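Local coordinates for MaoC domain protein dehydratase (Chloroflexus aurantiacus, PDB 4E3E) that catalyses the reversible dehydration of (2R,3S)-beta-methylmalyl-CoA to mesaconyl-CoA, a step of the glyoxylate assimilation cycle, at residues Tyr194-Tyr199 against Gly308-Arg313; Val211-Ala216 against Gly251-Leu256; Gly241-Arg246 against Thr280-Ala285; Ala268-Ala273 against Thr345-Arg350. All coordinates share one frame; numbering follows the deposited sequence.

Interaction 1 of 4, residues Tyr194-Tyr199 against Gly308-Arg313; sequences YLWDDY and GALRVR
W196 gives the one hydrogen bond between segments 194-199 and 308-313: its indole NE1 lies 3.0 Å from A309 O, with an N-H...O angle of 152°. The acceptor sits almost in the indole plane, whereas the donor stands well above the carbonyl plane of A309. A CH-pi contact accompanies it. The CA of G308 lies over one face of the indole, 3.6 Å from the centroid of the W196 five-membered ring, so a side chain at G308 would clash with NE1 in this geometry, consistent with the glycine found there. W196 reaches the strand because its CG is anti to the backbone N (chi1 178°). Apolar contacts converge on L310, whose two methyls go to different rings: CD2 meets W196 CD1 at 3.9 Å and CD1 approaches Y199 CG at 4.3 Å, both obliquely. Within the loop, D198 OD2 accepts a nearly straight bond from L195 N at 2.7 Å, tying down the short 3-10 turn that carries W196. A leucine at W196 would probably lose the bond to A309 O and uncover the glycine of the strand. The phenol of Y199 is bonded to G264 O at the end of helix 250-265. This loop, which runs from helix 187-190 to strand 204-212, thus packs on strand 307-318 where that strand pairs with 288-300 and 338-349, and L310 also touches K298, V346 and M348.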
loop_
_atom_site.group_PDB
_atom_site.type_symbol
_atom_site.label_atom_id
_atom_site.label_comp_id
_atom_site.label_asym_id
_atom_site.label_seq_id
_atom_site.Cartn_x
_atom_site.Cartn_y
_atom_site.Cartn_z
ATOM N N TYR A 194 -6.610 -30.123 -10.694
ATOM C CA TYR A 194 -6.088 -31.057 -9.702
ATOM C C TYR A 194 -6.747 -30.894 -8.337
ATOM O O TYR A 194 -6.680 -29.836 -7.716
ATOM C CB TYR A 194 -4.559 -30.939 -9.605
ATOM C CG TYR A 194 -3.858 -31.376 -10.878
ATOM C CD1 TYR A 194 -3.778 -32.729 -11.224
ATOM C CD2 TYR A 194 -3.288 -30.446 -11.743
ATOM C CE1 TYR A 194 -3.144 -33.143 -12.390
ATOM C CE2 TYR A 194 -2.653 -30.851 -12.914
ATOM C CZ TYR A 194 -2.587 -32.196 -13.231
ATOM O OH TYR A 194 -1.959 -32.600 -14.388
ATOM N N LEU A 195 -7.380 -31.966 -7.876
ATOM C CA LEU A 195 -8.046 -31.983 -6.575
ATOM C C LEU A 195 -7.280 -32.876 -5.590
ATOM O O LEU A 195 -6.229 -33.434 -5.926
ATOM C CB LEU A 195 -9.521 -32.407 -6.728
ATOM C CG LEU A 195 -10.381 -31.444 -7.547
ATOM C CD1 LEU A 195 -11.790 -31.999 -7.768
ATOM C CD2 LEU A 195 -10.447 -30.070 -6.881
ATOM N N TRP A 196 -7.795 -32.987 -4.372
ATOM C CA TRP A 196 -7.153 -33.757 -3.300
ATOM C C TRP A 196 -6.778 -35.145 -3.752
ATOM O O TRP A 196 -5.655 -35.605 -3.510
ATOM C CB TRP A 196 -8.099 -33.792 -2.108
ATOM C CG TRP A 196 -7.687 -34.581 -0.883
ATOM C CD1 TRP A 196 -6.898 -34.151 0.196
ATOM C CD2 TRP A 196 -8.125 -35.946 -0.524
ATOM N NE1 TRP A 196 -6.801 -35.146 1.151
ATOM C CE2 TRP A 196 -7.519 -36.245 0.779
ATOM C CE3 TRP A 196 -8.912 -36.919 -1.143
ATOM C CZ2 TRP A 196 -7.712 -37.471 1.417
ATOM C CZ3 TRP A 196 -9.105 -38.144 -0.488
ATOM C CH2 TRP A 196 -8.510 -38.415 0.756
ATOM N N ASP A 197 -7.706 -35.806 -4.439
ATOM C CA ASP A 197 -7.506 -37.160 -4.946
ATOM C C ASP A 197 -6.309 -37.290 -5.884
ATOM O O ASP A 197 -5.740 -38.370 -5.985
ATOM C CB ASP A 197 -8.765 -37.658 -5.668
ATOM C CG ASP A 197 -10.041 -37.344 -4.898
ATOM O OD1 ASP A 197 -10.326 -36.149 -4.671
ATOM O OD2 ASP A 197 -10.764 -38.294 -4.527
ATOM N N ASP A 198 -5.922 -36.202 -6.551
ATOM C CA ASP A 198 -4.939 -36.276 -7.637
ATOM C C ASP A 198 -3.492 -36.075 -7.195
ATOM O O ASP A 198 -2.564 -36.331 -7.964
ATOM C CB ASP A 198 -5.289 -35.278 -8.751
ATOM C CG ASP A 198 -6.737 -35.373 -9.183
ATOM O OD1 ASP A 198 -7.231 -36.500 -9.406
ATOM O OD2 ASP A 198 -7.387 -34.313 -9.297
ATOM N N TYR A 199 -3.299 -35.609 -5.965
ATOM C CA TYR A 199 -1.955 -35.398 -5.441
ATOM C C TYR A 199 -1.368 -36.712 -4.922
ATOM O O TYR A 199 -2.086 -37.542 -4.364
ATOM C CB TYR A 199 -1.967 -34.281 -4.389
ATOM C CG TYR A 199 -2.064 -32.923 -5.032
ATOM C CD1 TYR A 199 -3.306 -32.364 -5.353
ATOM C CD2 TYR A 199 -0.902 -32.212 -5.381
ATOM C CE1 TYR A 199 -3.390 -31.128 -5.976
ATOM C CE2 TYR A 199 -0.979 -30.975 -6.009
ATOM C CZ TYR A 199 -2.221 -30.439 -6.292
ATOM O OH TYR A 199 -2.294 -29.220 -6.902
ATOM N N GLY A 308 -10.486 -32.673 1.908
ATOM C CA GLY A 308 -9.452 -33.472 2.547
ATOM C C GLY A 308 -8.292 -32.590 2.970
ATOM O O GLY A 308 -8.226 -31.412 2.598
ATOM N N ALA A 309 -7.379 -33.158 3.752
ATOM C CA ALA A 309 -6.191 -32.438 4.174
ATOM C C ALA A 309 -4.944 -32.960 3.483
ATOM O O ALA A 309 -4.830 -34.154 3.193
ATOM C CB ALA A 309 -6.019 -32.520 5.685
ATOM N N LEU A 310 -4.008 -32.058 3.231
ATOM C CA LEU A 310 -2.664 -32.441 2.810
ATOM C C LEU A 310 -1.677 -31.798 3.752
ATOM O O LEU A 310 -1.797 -30.608 4.084
ATOM C CB LEU A 310 -2.366 -31.979 1.384
ATOM C CG LEU A 310 -3.210 -32.516 0.221
ATOM C CD1 LEU A 310 -2.916 -31.711 -1.044
ATOM C CD2 LEU A 310 -2.975 -34.003 -0.023
ATOM N N ARG A 311 -0.720 -32.592 4.208
ATOM C CA ARG A 311 0.384 -32.052 4.972
ATOM C C ARG A 311 1.462 -31.726 3.955
ATOM O O ARG A 311 1.883 -32.599 3.191
ATOM C CB ARG A 311 0.895 -33.036 6.028
ATOM C CG ARG A 311 1.991 -32.436 6.918
ATOM C CD ARG A 311 2.478 -33.409 7.985
ATOM N NE ARG A 311 3.432 -32.766 8.899
ATOM C CZ ARG A 311 3.848 -33.288 10.052
ATOM N NH1 ARG A 311 3.405 -34.474 10.460
ATOM N NH2 ARG A 311 4.710 -32.623 10.808
ATOM N N VAL A 312 1.877 -30.461 3.932
ATOM C CA VAL A 312 2.774 -29.954 2.904
ATOM C C VAL A 312 4.022 -29.388 3.554
ATOM O O VAL A 312 3.935 -28.709 4.583
ATOM C CB VAL A 312 2.081 -28.852 2.062
ATOM C CG1 VAL A 312 3.008 -28.290 0.969
ATOM C CG2 VAL A 312 0.770 -29.364 1.459
ATOM N N ARG A 313 5.180 -29.686 2.964
ATOM C CA ARG A 313 6.392 -28.936 3.248
ATOM C C ARG A 313 6.660 -28.009 2.071
ATOM O O ARG A 313 6.823 -28.475 0.937
ATOM C CB ARG A 313 7.604 -29.853 3.438
ATOM C CG ARG A 313 8.879 -29.088 3.799
ATOM C CD ARG A 313 10.162 -29.953 3.814
ATOM N NE ARG A 313 9.997 -31.195 4.576
ATOM C CZ ARG A 313 9.877 -31.279 5.902
ATOM N NH1 ARG A 313 9.912 -30.189 6.671
ATOM N NH2 ARG A 313 9.709 -32.470 6.466
#

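Interaction 2 of 4, residues Val211-Ala216 against Gly251-Leu256; sequences VTIEEA and GHIISL
I213 points at helix 250-265 and divides its long branch among three residues. Its CD1 meets the CD1 of I253 methyl to methyl at 3.5 Å, the two side chains crossing at about a right angle. One carbon further back, I213 CG1 touches L256 CD1 at 3.9 Å, here at a slant. The same terminal methyl of I213 comes to the rim of the H252 imidazole, near the ring plane, with CD2 of H252 at 4.4 Å. I213 holds CG1 anti to its carbonyl carbon (chi1 -59°), and with CD1 extended beyond it the branch is long enough to reach the helix. This is how strand 204-212, an outermost strand of the sheet within this chain, and the turn after it lie against a long helix of the hot-dog fold; E214 in that turn takes the N-cap position of helix 215-224. V211 adds a second, smaller contact: its CG2 meets the other methyl of L256, CD2, at 3.8 Å, and L256 therefore spreads its two branches over V211 and I213. The H252 ring is fixed at both nitrogens, ND1 by Y40 OH and NE2 by E217 OE2, which holds its edge toward I213. E214 turns away from the helix to form a salt bridge with R246 of the second subunit, and R223 of that subunit packs on V211 and L256.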
loop_
_atom_site.group_PDB
_atom_site.type_symbol
_atom_site.label_atom_id
_atom_site.label_comp_id
_atom_site.label_asym_id
_atom_site.label_seq_id
_atom_site.Cartn_x
_atom_site.Cartn_y
_atom_site.Cartn_z
ATOM N N VAL A 211 10.614 -14.245 -7.072
ATOM C CA VAL A 211 10.262 -12.840 -6.812
ATOM C C VAL A 211 11.307 -12.153 -5.944
ATOM O O VAL A 211 11.758 -12.705 -4.922
ATOM C CB VAL A 211 8.844 -12.664 -6.203
ATOM C CG1 VAL A 211 7.787 -13.154 -7.183
ATOM C CG2 VAL A 211 8.704 -13.356 -4.841
ATOM N N THR A 212 11.694 -10.949 -6.358
ATOM C CA THR A 212 12.746 -10.206 -5.662
ATOM C C THR A 212 12.151 -9.308 -4.575
ATOM O O THR A 212 11.168 -8.605 -4.811
ATOM C CB THR A 212 13.577 -9.396 -6.663
ATOM O OG1 THR A 212 14.054 -10.286 -7.670
ATOM C CG2 THR A 212 14.771 -8.708 -5.996
ATOM N N ILE A 213 12.756 -9.361 -3.385
ATOM C CA ILE A 213 12.340 -8.564 -2.226
ATOM C C ILE A 213 12.907 -7.151 -2.295
ATOM O O ILE A 213 14.107 -6.972 -2.484
ATOM C CB ILE A 213 12.772 -9.247 -0.908
ATOM C CG1 ILE A 213 12.139 -10.642 -0.809
ATOM C CG2 ILE A 213 12.432 -8.394 0.317
ATOM C CD1 ILE A 213 12.577 -11.436 0.400
ATOM N N GLU A 214 12.034 -6.155 -2.141
ATOM C CA GLU A 214 12.469 -4.750 -2.032
ATOM C C GLU A 214 12.418 -4.313 -0.560
ATOM O O GLU A 214 11.628 -4.855 0.214
ATOM C CB GLU A 214 11.587 -3.840 -2.917
ATOM C CG GLU A 214 11.738 -4.076 -4.419
ATOM C CD GLU A 214 13.183 -3.872 -4.897
ATOM O OE1 GLU A 214 13.804 -2.846 -4.537
ATOM O OE2 GLU A 214 13.714 -4.728 -5.646
ATOM N N GLU A 215 13.253 -3.352 -0.164
ATOM C CA GLU A 215 13.215 -2.849 1.226
ATOM C C GLU A 215 11.837 -2.316 1.618
ATOM O O GLU A 215 11.320 -2.654 2.696
ATOM C CB GLU A 215 14.266 -1.767 1.469
ATOM C CG GLU A 215 15.713 -2.231 1.333
ATOM C CD GLU A 215 16.212 -3.055 2.525
ATOM O OE1 GLU A 215 15.430 -3.391 3.461
ATOM O OE2 GLU A 215 17.400 -3.375 2.515
ATOM N N ALA A 216 11.248 -1.488 0.744
ATOM C CA ALA A 216 9.975 -0.834 1.034
ATOM C C ALA A 216 8.913 -1.896 1.196
ATOM O O ALA A 216 7.960 -1.723 1.957
ATOM C CB ALA A 216 9.581 0.128 -0.079
ATOM N N GLY A 251 8.346 -14.242 8.504
ATOM C CA GLY A 251 6.969 -14.477 8.070
ATOM C C GLY A 251 6.660 -13.898 6.690
ATOM O O GLY A 251 5.748 -14.369 6.007
ATOM N N HIS A 252 7.407 -12.872 6.278
ATOM C CA HIS A 252 7.303 -12.343 4.909
ATOM C C HIS A 252 7.677 -13.428 3.924
ATOM O O HIS A 252 7.027 -13.588 2.886
ATOM C CB HIS A 252 8.197 -11.115 4.743
ATOM C CG HIS A 252 7.978 -10.339 3.447
ATOM N ND1 HIS A 252 6.901 -9.569 3.241
ATOM C CD2 HIS A 252 8.802 -10.177 2.318
ATOM C CE1 HIS A 252 6.977 -8.985 2.026
ATOM N NE2 HIS A 252 8.162 -9.342 1.468
ATOM N N ILE A 253 8.703 -14.207 4.254
ATOM C CA ILE A 253 9.112 -15.336 3.403
ATOM C C ILE A 253 8.052 -16.427 3.352
ATOM O O ILE A 253 7.791 -17.004 2.288
ATOM C CB ILE A 253 10.478 -15.903 3.846
ATOM C CG1 ILE A 253 11.488 -14.752 3.957
ATOM C CG2 ILE A 253 10.968 -16.995 2.897
ATOM C CD1 ILE A 253 11.617 -13.907 2.698
ATOM N N ILE A 254 7.424 -16.698 4.492
ATOM C CA ILE A 254 6.327 -17.666 4.536
ATOM C C ILE A 254 5.217 -17.228 3.573
ATOM O O ILE A 254 4.676 -18.036 2.791
ATOM C CB ILE A 254 5.778 -17.859 5.969
ATOM C CG1 ILE A 254 6.829 -18.522 6.875
ATOM C CG2 ILE A 254 4.510 -18.704 5.953
ATOM C CD1 ILE A 254 6.523 -18.464 8.362
ATOM N N SER A 255 4.883 -15.944 3.625
ATOM C CA SER A 255 3.783 -15.432 2.821
ATOM C C SER A 255 4.089 -15.412 1.315
ATOM O O SER A 255 3.207 -15.688 0.487
ATOM C CB SER A 255 3.352 -14.065 3.347
ATOM O OG SER A 255 2.403 -14.238 4.398
ATOM N N LEU A 256 5.333 -15.114 0.959
ATOM C CA LEU A 256 5.749 -15.229 -0.416
ATOM C C LEU A 256 5.689 -16.687 -0.919
ATOM O O LEU A 256 5.169 -16.951 -2.012
ATOM C CB LEU A 256 7.187 -14.671 -0.594
ATOM C CG LEU A 256 7.348 -13.129 -0.530
ATOM C CD1 LEU A 256 8.815 -12.735 -0.425
ATOM C CD2 LEU A 256 6.721 -12.433 -1.741
#

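Interaction 3 of 4, residues Gly241-Arg246 against Thr280-Ala285; sequences GRFGRR and TNPSFA
The guanidinium of R245 lies flat on F284, its CZ 3.6 Å from the ring centroid and the two planes 17° apart, a stacked cation-pi pair. R245 NH2 sits off-centre over that face, 3.2 Å from F284 CD2. F243 makes the second contact with this ring in an offset edge-to-face pair: F284 directs its edge at the face of F243, with F284 CZ 3.6 Å from F243 CG and the planes at 60°. At the rim of F284, R246 O lies in the ring plane 3.4 Å from CD1, and P282 CG leans obliquely on the F243 ring, 3.8 Å from CZ. The next shell sets these groups in place. R245 puts CG between its backbone N and carbonyl carbon (chi1 51°) and bends at chi2, which carries its chain across the face of F284, and a weak bond runs from R245 NE back to F243 O. One water bridges the two backbones, giving a proton to R246 O at 2.8 Å and taking one from A285 N at 2.9 Å. With an alanine at F284 the guanidinium of R245 would probably lose its platform and F243 the edge packed on its face. Farther out, D287 OD2 holds F284 N, K318 NZ holds P282 O, and E214 of the third subunit forms a salt bridge with R246. The contact therefore joins two loops, the one between helices 235-238 and 250-265 and the one linking strands 270-278 and 288-300, with helix 215-224 beside R246 and A285.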
loop_
_atom_site.group_PDB
_atom_site.type_symbol
_atom_site.label_atom_id
_atom_site.label_comp_id
_atom_site.label_asym_id
_atom_site.label_seq_id
_atom_site.Cartn_x
_atom_site.Cartn_y
_atom_site.Cartn_z
ATOM N N GLY A 241 26.003 -3.945 11.660
ATOM C CA GLY A 241 25.924 -5.377 11.995
ATOM C C GLY A 241 26.692 -6.283 11.036
ATOM O O GLY A 241 27.243 -5.810 10.031
ATOM N N ARG A 242 26.724 -7.586 11.330
ATOM C CA ARG A 242 27.516 -8.550 10.531
ATOM C C ARG A 242 27.057 -8.644 9.064
ATOM O O ARG A 242 27.894 -8.616 8.131
ATOM C CB ARG A 242 27.547 -9.942 11.191
ATOM C CG ARG A 242 26.256 -10.742 11.081
ATOM C CD ARG A 242 26.438 -12.188 11.521
ATOM N NE ARG A 242 27.242 -12.965 10.569
ATOM C CZ ARG A 242 27.090 -14.270 10.343
ATOM N NH1 ARG A 242 26.155 -14.975 10.985
ATOM N NH2 ARG A 242 27.875 -14.876 9.459
ATOM N N PHE A 243 25.734 -8.747 8.884
ATOM C CA PHE A 243 25.111 -8.825 7.570
ATOM C C PHE A 243 25.184 -7.478 6.872
ATOM O O PHE A 243 25.189 -7.404 5.638
ATOM C CB PHE A 243 23.642 -9.255 7.676
ATOM C CG PHE A 243 23.422 -10.562 8.399
ATOM C CD1 PHE A 243 24.139 -11.704 8.057
ATOM C CD2 PHE A 243 22.457 -10.656 9.401
ATOM C CE1 PHE A 243 23.920 -12.907 8.718
ATOM C CE2 PHE A 243 22.225 -11.854 10.064
ATOM C CZ PHE A 243 22.961 -12.982 9.723
ATOM N N GLY A 244 25.213 -6.416 7.672
ATOM C CA GLY A 244 25.359 -5.062 7.160
ATOM C C GLY A 244 24.137 -4.558 6.425
ATOM O O GLY A 244 24.258 -3.650 5.588
ATOM N N ARG A 245 22.964 -5.140 6.729
ATOM C CA ARG A 245 21.740 -4.758 6.068
ATOM C C ARG A 245 20.574 -5.241 6.906
ATOM O O ARG A 245 20.721 -6.147 7.728
ATOM C CB ARG A 245 21.676 -5.317 4.635
ATOM C CG ARG A 245 21.944 -6.802 4.520
ATOM C CD ARG A 245 22.914 -7.130 3.393
ATOM N NE ARG A 245 23.274 -8.547 3.452
ATOM C CZ ARG A 245 23.048 -9.434 2.487
ATOM N NH1 ARG A 245 22.493 -9.059 1.337
ATOM N NH2 ARG A 245 23.399 -10.704 2.666
ATOM N N ARG A 246 19.424 -4.616 6.714
ATOM C CA ARG A 246 18.198 -5.012 7.417
ATOM C C ARG A 246 17.814 -6.439 7.055
ATOM O O ARG A 246 18.098 -6.897 5.946
ATOM C CB ARG A 246 17.067 -4.048 7.067
ATOM C CG ARG A 246 17.262 -2.644 7.632
ATOM C CD ARG A 246 16.410 -1.617 6.890
ATOM N NE ARG A 246 17.046 -1.210 5.632
ATOM C CZ ARG A 246 16.553 -0.319 4.767
ATOM N NH1 ARG A 246 17.247 -0.039 3.667
ATOM N NH2 ARG A 246 15.379 0.289 4.985
ATOM N N THR A 280 15.767 -20.861 8.134
ATOM C CA THR A 280 17.051 -21.559 8.159
ATOM C C THR A 280 18.246 -20.663 7.871
ATOM O O THR A 280 19.340 -20.915 8.357
ATOM C CB THR A 280 17.041 -22.736 7.161
ATOM O OG1 THR A 280 16.608 -22.258 5.887
ATOM C CG2 THR A 280 16.044 -23.813 7.612
ATOM N N ASN A 281 18.040 -19.644 7.047
ATOM C CA ASN A 281 19.038 -18.615 6.769
ATOM C C ASN A 281 18.299 -17.288 6.634
ATOM O O ASN A 281 17.103 -17.285 6.309
ATOM C CB ASN A 281 19.834 -18.936 5.486
ATOM C CG ASN A 281 20.801 -20.089 5.676
ATOM O OD1 ASN A 281 21.775 -19.980 6.421
ATOM N ND2 ASN A 281 20.540 -21.202 5.003
ATOM N N PRO A 282 18.990 -16.163 6.908
ATOM C CA PRO A 282 18.356 -14.850 6.803
ATOM C C PRO A 282 18.109 -14.475 5.333
ATOM O O PRO A 282 18.806 -14.944 4.438
ATOM C CB PRO A 282 19.393 -13.913 7.450
ATOM C CG PRO A 282 20.699 -14.579 7.170
ATOM C CD PRO A 282 20.424 -16.056 7.262
ATOM N N SER A 283 17.107 -13.644 5.106
ATOM C CA SER A 283 16.732 -13.165 3.785
ATOM C C SER A 283 16.869 -11.653 3.804
ATOM O O SER A 283 16.668 -11.023 4.853
ATOM C CB SER A 283 15.257 -13.500 3.526
ATOM O OG SER A 283 15.083 -14.883 3.284
ATOM N N PHE A 284 17.183 -11.067 2.648
ATOM C CA PHE A 284 17.511 -9.649 2.551
ATOM C C PHE A 284 16.876 -9.066 1.305
ATOM O O PHE A 284 16.600 -9.809 0.362
ATOM C CB PHE A 284 19.024 -9.494 2.449
ATOM C CG PHE A 284 19.771 -10.145 3.579
ATOM C CD1 PHE A 284 19.850 -9.530 4.822
ATOM C CD2 PHE A 284 20.389 -11.385 3.400
ATOM C CE1 PHE A 284 20.537 -10.131 5.870
ATOM C CE2 PHE A 284 21.071 -11.996 4.443
ATOM C CZ PHE A 284 21.150 -11.359 5.683
ATOM N N ALA A 285 16.627 -7.747 1.302
ATOM C CA ALA A 285 16.182 -7.047 0.087
ATOM C C ALA A 285 17.202 -7.319 -0.989
ATOM O O ALA A 285 18.400 -7.363 -0.687
ATOM C CB ALA A 285 16.063 -5.555 0.333
HETATM O O HOH W 1 17.597 -6.004 3.363
#

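Interaction 4 of 4, residues Ala268-Ala273 against Thr345-Arg350; sequences ALSIAA and TVLMPR
T345 O is the acceptor around which the two antiparallel segments turn: it takes A272 N at 2.8 Å, almost in line with its C=O, and a weaker, longer bond from A273 N at 3.3 Å. The strand partner is answered in return, T345 N giving its proton to A273 O at 2.9 Å. Farther along, L347 N donates to S270 O at 3.1 Å with an N-H...O angle of 165°, while L347 O takes a bent, weak bond from L269 N, with the CA-H of A268 also close. The polar side chains look outward for partners: S270 OG bonds Y178 OH and T345 OG1 bonds N275 OD1. I271 O meets S65 OG, a residue assigned by similarity to the substrate site, and A268 O meets R258 NH1. Hydrocarbon fills the rest. A272 CB rests on L347 CG at 3.8 Å, and A268 CB packs against V346 CB at 3.8 Å. The selenomethionine M348 keeps CG anti to its backbone N (chi1 178°) and bends at chi3, bringing CE to within 3.9 Å of A268 CB. Because A272 and A273 both face T345, the register slips by one residue past the I271-V346 pair, which defines a classic beta bulge. Strand 270-278 also bonds strand 84-95 through A272 and F95, so the bulge lies where the sheet passes from one five-strand half to the other, consistent with a double hot-dog fold.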
loop_
_atom_site.group_PDB
_atom_site.type_symbol
_atom_site.label_atom_id
_atom_site.label_comp_id
_atom_site.label_asym_id
_atom_site.label_seq_id
_atom_site.Cartn_x
_atom_site.Cartn_y
_atom_site.Cartn_z
ATOM N N ALA A 268 -5.443 -25.756 -2.914
ATOM C CA ALA A 268 -5.158 -25.719 -1.476
ATOM C C ALA A 268 -5.730 -24.414 -0.932
ATOM O O ALA A 268 -4.999 -23.446 -0.685
ATOM C CB ALA A 268 -3.663 -25.822 -1.201
ATOM N N LEU A 269 -7.042 -24.405 -0.738
ATOM C CA LEU A 269 -7.778 -23.151 -0.579
ATOM C C LEU A 269 -7.394 -22.321 0.633
ATOM O O LEU A 269 -7.449 -21.080 0.582
ATOM C CB LEU A 269 -9.277 -23.409 -0.582
ATOM C CG LEU A 269 -9.822 -23.732 -1.975
ATOM C CD1 LEU A 269 -11.329 -23.764 -1.875
ATOM C CD2 LEU A 269 -9.334 -22.748 -3.063
ATOM N N SER A 270 -7.006 -22.996 1.716
ATOM C CA SER A 270 -6.634 -22.295 2.943
ATOM C C SER A 270 -5.720 -23.160 3.774
ATOM O O SER A 270 -5.715 -24.394 3.634
ATOM C CB SER A 270 -7.870 -21.923 3.761
ATOM O OG SER A 270 -8.499 -23.089 4.277
ATOM N N ILE A 271 -4.951 -22.502 4.634
ATOM C CA ILE A 271 -4.077 -23.167 5.576
ATOM C C ILE A 271 -4.837 -23.367 6.871
ATOM O O ILE A 271 -5.377 -22.402 7.440
ATOM C CB ILE A 271 -2.795 -22.351 5.844
ATOM C CG1 ILE A 271 -1.954 -22.266 4.561
ATOM C CG2 ILE A 271 -2.041 -22.967 7.023
ATOM C CD1 ILE A 271 -0.777 -21.292 4.637
ATOM N N ALA A 272 -4.901 -24.619 7.322
ATOM C CA ALA A 272 -5.660 -24.947 8.521
ATOM C C ALA A 272 -4.771 -25.152 9.747
ATOM O O ALA A 272 -5.252 -25.084 10.886
ATOM C CB ALA A 272 -6.532 -26.163 8.273
ATOM N N ALA A 273 -3.482 -25.404 9.522
ATOM C CA ALA A 273 -2.543 -25.574 10.616
ATOM C C ALA A 273 -1.124 -25.292 10.176
ATOM O O ALA A 273 -0.772 -25.509 9.011
ATOM C CB ALA A 273 -2.615 -26.995 11.175
ATOM N N THR A 345 -0.516 -27.645 7.044
ATOM C CA THR A 345 -1.609 -28.464 6.568
ATOM C C THR A 345 -2.644 -27.593 5.862
ATOM O O THR A 345 -3.144 -26.591 6.426
ATOM C CB THR A 345 -2.260 -29.223 7.730
ATOM O OG1 THR A 345 -1.284 -30.076 8.339
ATOM C CG2 THR A 345 -3.429 -30.076 7.242
ATOM N N VAL A 346 -2.963 -27.984 4.630
ATOM C CA VAL A 346 -3.933 -27.256 3.818
ATOM C C VAL A 346 -5.207 -28.076 3.703
ATOM O O VAL A 346 -5.200 -29.302 3.886
ATOM C CB VAL A 346 -3.385 -26.950 2.410
ATOM C CG1 VAL A 346 -2.161 -26.037 2.500
ATOM C CG2 VAL A 346 -3.033 -28.251 1.671
ATOM N N LEU A 347 -6.309 -27.397 3.426
ATOM C CA LEU A 347 -7.549 -28.065 3.081
ATOM C C LEU A 347 -7.702 -27.977 1.564
ATOM O O LEU A 347 -7.389 -26.937 0.976
ATOM C CB LEU A 347 -8.745 -27.399 3.775
ATOM C CG LEU A 347 -8.704 -27.245 5.303
ATOM C CD1 LEU A 347 -9.919 -26.468 5.797
ATOM C CD2 LEU A 347 -8.620 -28.598 5.999
HETATM N N MSE A 348 -8.183 -29.053 0.938
HETATM C CA MSE A 348 -8.412 -29.076 -0.518
HETATM C C MSE A 348 -9.695 -29.816 -0.838
HETATM O O MSE A 348 -9.951 -30.875 -0.269
HETATM C CB MSE A 348 -7.218 -29.758 -1.189
HETATM C CG MSE A 348 -7.404 -29.853 -2.702
HETATM SE SE MSE A 348 -5.756 -30.474 -3.607
HETATM C CE MSE A 348 -4.392 -29.074 -3.246
ATOM N N PRO A 349 -10.513 -29.284 -1.772
ATOM C CA PRO A 349 -11.719 -30.001 -2.174
ATOM C C PRO A 349 -11.392 -31.390 -2.712
ATOM O O PRO A 349 -10.332 -31.597 -3.334
ATOM C CB PRO A 349 -12.285 -29.145 -3.302
ATOM C CG PRO A 349 -11.725 -27.790 -3.062
ATOM C CD PRO A 349 -10.358 -28.017 -2.512
ATOM N N ARG A 350 -12.294 -32.324 -2.460
ATOM C CA ARG A 350 -12.190 -33.698 -2.983
ATOM C C ARG A 350 -13.111 -33.926 -4.185
ATOM O O ARG A 350 -14.109 -33.221 -4.352
ATOM C CB ARG A 350 -12.547 -34.699 -1.893
ATOM C CG ARG A 350 -11.551 -34.742 -0.754
ATOM C CD ARG A 350 -11.959 -35.755 0.310
ATOM N NE ARG A 350 -12.263 -37.080 -0.238
ATOM C CZ ARG A 350 -12.412 -38.181 0.495
ATOM N NH1 ARG A 350 -12.283 -38.141 1.813
ATOM N NH2 ARG A 350 -12.690 -39.336 -0.098
#

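Overall arrangement
Interactions 1 and 4 are neighbours, their centres 8 Å apart, sharing adjacent strands 307-318 and 338-349; backbone bonds join G308 to M348 and L310 to V346. Interactions 2 and 3 form another cluster, their centres 13 Å apart, where E215 meets R246 and A285, and I253 meets S283. The clusters do not touch, though nearest atoms of interactions 2 and 4 are about 6 Å apart; the centres of interactions 3 and 4 are 32 Å apart. Along the chain, interactions 2 and 3 cross inside the loop closed by interaction 1, whose segments alternate with those of interaction 4. Interactions 1, 2 and 4 reach one antiparallel sheet; 1 and 2 touch the second subunit, and 4 lies by S65 of the predicted substrate site.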